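Long-range contact in regulator of G-protein signalling 3 isoform 1 (Homo sapiens, PDB 2F5Y), which belongs to the regulators of G-protein signalling and carries a PDZ domain, a module that probably binds the C-terminal tails of partner proteins: residues A[41-52]-A[71-81]. Sequence-based numbering, arbitrary orientation.
Sequences GLQQLDTVLQLN and CPSEIILLVWR
Arg81 and Asp46 lie side by side, guanidinium and carboxylate planes 7° apart, in a side-on salt bridge: Arg81 NE reaches Asp46 OD1 at 3.0 Å and NH2 reaches OD2 at 2.9 Å, both from the syn side but well out of the carboxylate plane. A bend at chi3 (55°) swings NE and NH2 of Arg81 toward this carboxylate. The extended Gln43 side chain crosses the arginine and stacks its amide flat on one face, with Gln43 CD 3.7 Å above the centre of the Arg81 guanidinium. NH2 also donates to Gly41 O, linking strand 74-81 to the residue that closes a Schellman motif; through Asp46 it holds the type II turn 43-46, whose Gln43 N-H grips OD2 from the opposite carboxylate face. In this PDZ fold, strands 47-51 and 74-81 run antiparallel in the middle of the four-stranded sheet, interrupted by a classic bulge where Leu49 and Gln50 both face Leu78. On the buried face, Leu77 CD2 slants across Leu51 CD1 at 3.4 Å. Leu77 CD1 meets Leu42, and Phe18 of strand 18-21 touches both. Leu49 CD1 rests 3.7 Å from Trp80 CB. At the far end Asn52 N-H gives the usual backbone bond to Ile76 O, while its OD1 replaces a main-chain carbonyl, accepting from Ile76 N at 2.8 Å, nearly in line with the side-chain C=O.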
# COMPACT_ATOMS: atom_id res chain seq x y z
N GLY A 41 1.87 5.89 -8.17
CA GLY A 41 2.87 4.93 -8.66
C GLY A 41 2.81 3.51 -8.07
O GLY A 41 3.60 2.66 -8.45
N LEU A 42 1.87 3.23 -7.17
CA LEU A 42 1.68 1.86 -6.69
C LEU A 42 1.29 0.95 -7.86
O LEU A 42 0.70 1.40 -8.84
CB LEU A 42 0.59 1.82 -5.62
CG LEU A 42 0.58 0.68 -4.62
CD1 LEU A 42 1.80 0.75 -3.72
CD2 LEU A 42 -0.69 0.73 -3.81
N GLN A 43 1.66 -0.32 -7.78
CA GLN A 43 1.28 -1.26 -8.81
C GLN A 43 1.13 -2.65 -8.22
O GLN A 43 1.66 -2.94 -7.15
CB GLN A 43 2.28 -1.26 -9.97
CG GLN A 43 3.66 -1.75 -9.62
CD GLN A 43 4.61 -1.62 -10.78
OE1 GLN A 43 4.66 -0.59 -11.43
NE2 GLN A 43 5.39 -2.67 -11.04
N GLN A 44 0.40 -3.49 -8.93
CA GLN A 44 0.14 -4.84 -8.48
C GLN A 44 1.44 -5.62 -8.31
O GLN A 44 2.42 -5.34 -9.01
CB GLN A 44 -0.81 -5.55 -9.45
CG GLN A 44 -0.22 -5.81 -10.81
CD GLN A 44 -1.28 -6.20 -11.83
OE1 GLN A 44 -2.15 -5.39 -12.18
NE2 GLN A 44 -1.21 -7.43 -12.31
N LEU A 45 1.43 -6.59 -7.39
CA LEU A 45 2.60 -7.40 -7.00
C LEU A 45 3.55 -6.68 -6.05
O LEU A 45 4.47 -7.31 -5.51
CB LEU A 45 3.38 -7.96 -8.20
CG LEU A 45 3.01 -9.33 -8.78
CD1 LEU A 45 3.08 -10.42 -7.73
CD2 LEU A 45 1.63 -9.26 -9.40
N ASP A 46 3.35 -5.38 -5.84
CA ASP A 46 4.17 -4.68 -4.85
C ASP A 46 4.01 -5.33 -3.47
O ASP A 46 2.89 -5.50 -2.99
CB ASP A 46 3.75 -3.21 -4.75
CG ASP A 46 4.24 -2.38 -5.91
OD1 ASP A 46 5.06 -2.87 -6.72
OD2 ASP A 46 3.80 -1.21 -5.99
N THR A 47 5.12 -5.70 -2.85
CA THR A 47 5.07 -6.28 -1.50
C THR A 47 5.33 -5.14 -0.52
O THR A 47 6.23 -4.34 -0.72
CB THR A 47 6.09 -7.44 -1.32
OG1 THR A 47 5.81 -8.46 -2.29
CG2 THR A 47 6.01 -8.06 0.06
N VAL A 48 4.51 -5.08 0.53
CA VAL A 48 4.50 -3.96 1.46
C VAL A 48 5.40 -4.23 2.66
O VAL A 48 5.20 -5.20 3.41
CB VAL A 48 3.07 -3.65 1.95
CG1 VAL A 48 3.05 -2.31 2.70
CG2 VAL A 48 2.09 -3.60 0.78
N LEU A 49 6.39 -3.37 2.83
CA LEU A 49 7.38 -3.52 3.89
C LEU A 49 7.12 -2.56 5.04
O LEU A 49 7.37 -2.90 6.19
CB LEU A 49 8.78 -3.30 3.31
CG LEU A 49 9.11 -4.14 2.07
CD1 LEU A 49 10.47 -3.72 1.51
CD2 LEU A 49 9.04 -5.66 2.36
N GLN A 50 6.63 -1.36 4.72
CA GLN A 50 6.43 -0.29 5.69
C GLN A 50 5.23 0.56 5.34
O GLN A 50 4.98 0.87 4.16
CB GLN A 50 7.67 0.61 5.77
CG GLN A 50 7.74 1.46 7.03
CD GLN A 50 9.12 2.04 7.28
OE1 GLN A 50 9.44 3.11 6.77
NE2 GLN A 50 9.93 1.35 8.07
N LEU A 51 4.48 0.94 6.39
CA LEU A 51 3.39 1.89 6.30
C LEU A 51 3.71 3.06 7.25
O LEU A 51 3.78 2.88 8.47
CB LEU A 51 2.08 1.23 6.72
CG LEU A 51 0.91 2.17 6.94
CD1 LEU A 51 0.44 2.66 5.61
CD2 LEU A 51 -0.21 1.46 7.69
N ASN A 52 3.89 4.24 6.68
CA ASN A 52 4.30 5.42 7.47
C ASN A 52 5.56 5.10 8.28
O ASN A 52 6.54 4.65 7.70
CB ASN A 52 3.10 5.95 8.28
CG ASN A 52 1.94 6.40 7.36
OD1 ASN A 52 2.16 6.73 6.19
ND2 ASN A 52 0.71 6.39 7.88
N CYS A 71 -5.69 6.06 8.50
CA CYS A 71 -4.77 7.19 8.30
C CYS A 71 -5.54 8.41 7.78
O CYS A 71 -6.29 8.29 6.84
CB CYS A 71 -3.65 6.83 7.33
SG CYS A 71 -2.59 5.54 7.97
N PRO A 72 -5.34 9.58 8.41
CA PRO A 72 -6.14 10.74 8.04
C PRO A 72 -5.94 11.32 6.65
O PRO A 72 -6.92 11.61 5.96
CB PRO A 72 -5.76 11.79 9.10
CG PRO A 72 -5.00 11.06 10.15
CD PRO A 72 -4.40 9.87 9.51
N SER A 73 -4.70 11.53 6.24
CA SER A 73 -4.42 12.44 5.12
C SER A 73 -3.69 11.77 3.97
O SER A 73 -4.03 11.97 2.80
CB SER A 73 -3.62 13.64 5.65
OG SER A 73 -4.29 14.26 6.74
N GLU A 74 -2.68 10.98 4.32
CA GLU A 74 -1.93 10.23 3.34
C GLU A 74 -1.17 9.08 3.98
O GLU A 74 -0.82 9.13 5.16
CB GLU A 74 -0.92 11.14 2.62
CG GLU A 74 0.31 11.50 3.43
CD GLU A 74 1.26 12.40 2.67
OE1 GLU A 74 0.86 12.93 1.61
OE2 GLU A 74 2.41 12.59 3.13
N ILE A 75 -0.90 8.06 3.16
CA ILE A 75 -0.03 6.98 3.56
C ILE A 75 1.25 7.09 2.75
O ILE A 75 1.25 7.55 1.61
CB ILE A 75 -0.68 5.58 3.34
CG1 ILE A 75 -1.13 5.38 1.89
CG2 ILE A 75 -1.85 5.37 4.31
CD1 ILE A 75 -1.57 3.93 1.57
N ILE A 76 2.35 6.70 3.38
CA ILE A 76 3.62 6.55 2.69
C ILE A 76 3.96 5.08 2.85
O ILE A 76 4.16 4.62 3.98
CB ILE A 76 4.73 7.40 3.30
CG1 ILE A 76 4.28 8.85 3.41
CG2 ILE A 76 6.00 7.28 2.46
CD1 ILE A 76 5.11 9.66 4.41
N LEU A 77 3.98 4.35 1.74
CA LEU A 77 4.30 2.93 1.77
C LEU A 77 5.67 2.74 1.19
O LEU A 77 5.99 3.32 0.16
CB LEU A 77 3.34 2.14 0.90
CG LEU A 77 1.86 2.15 1.21
CD1 LEU A 77 1.15 1.30 0.12
CD2 LEU A 77 1.61 1.60 2.63
N LEU A 78 6.49 1.94 1.86
CA LEU A 78 7.70 1.46 1.25
C LEU A 78 7.40 0.06 0.71
O LEU A 78 6.99 -0.83 1.45
CB LEU A 78 8.84 1.42 2.25
CG LEU A 78 10.16 1.07 1.57
CD1 LEU A 78 10.70 2.29 0.84
CD2 LEU A 78 11.12 0.55 2.60
N VAL A 79 7.59 -0.12 -0.59
CA VAL A 79 7.34 -1.40 -1.23
C VAL A 79 8.58 -1.99 -1.88
O VAL A 79 9.53 -1.29 -2.21
CB VAL A 79 6.22 -1.32 -2.28
CG1 VAL A 79 4.94 -0.81 -1.61
CG2 VAL A 79 6.63 -0.44 -3.44
N TRP A 80 8.51 -3.30 -2.06
CA TRP A 80 9.52 -4.09 -2.71
C TRP A 80 8.87 -4.61 -3.99
O TRP A 80 7.81 -5.24 -3.92
CB TRP A 80 9.88 -5.25 -1.77
CG TRP A 80 11.19 -5.91 -1.99
CD1 TRP A 80 12.41 -5.31 -2.18
CD2 TRP A 80 11.43 -7.32 -2.01
NE1 TRP A 80 13.38 -6.27 -2.33
CE2 TRP A 80 12.81 -7.51 -2.22
CE3 TRP A 80 10.60 -8.45 -1.87
CZ2 TRP A 80 13.39 -8.78 -2.29
CZ3 TRP A 80 11.17 -9.71 -1.94
CH2 TRP A 80 12.56 -9.87 -2.15
N ARG A 81 9.48 -4.34 -5.14
CA ARG A 81 8.93 -4.81 -6.42
C ARG A 81 9.97 -5.34 -7.38
O ARG A 81 11.14 -4.98 -7.32
CB ARG A 81 8.12 -3.70 -7.13
CG ARG A 81 8.93 -2.61 -7.82
CD ARG A 81 8.09 -1.60 -8.65
NE ARG A 81 7.02 -0.95 -7.88
CZ ARG A 81 6.54 0.28 -8.09
NH1 ARG A 81 7.02 1.08 -9.04
NH2 ARG A 81 5.57 0.73 -7.32
O HOH W 1 7.07 -7.68 -4.66
O HOH W 2 6.62 4.47 4.98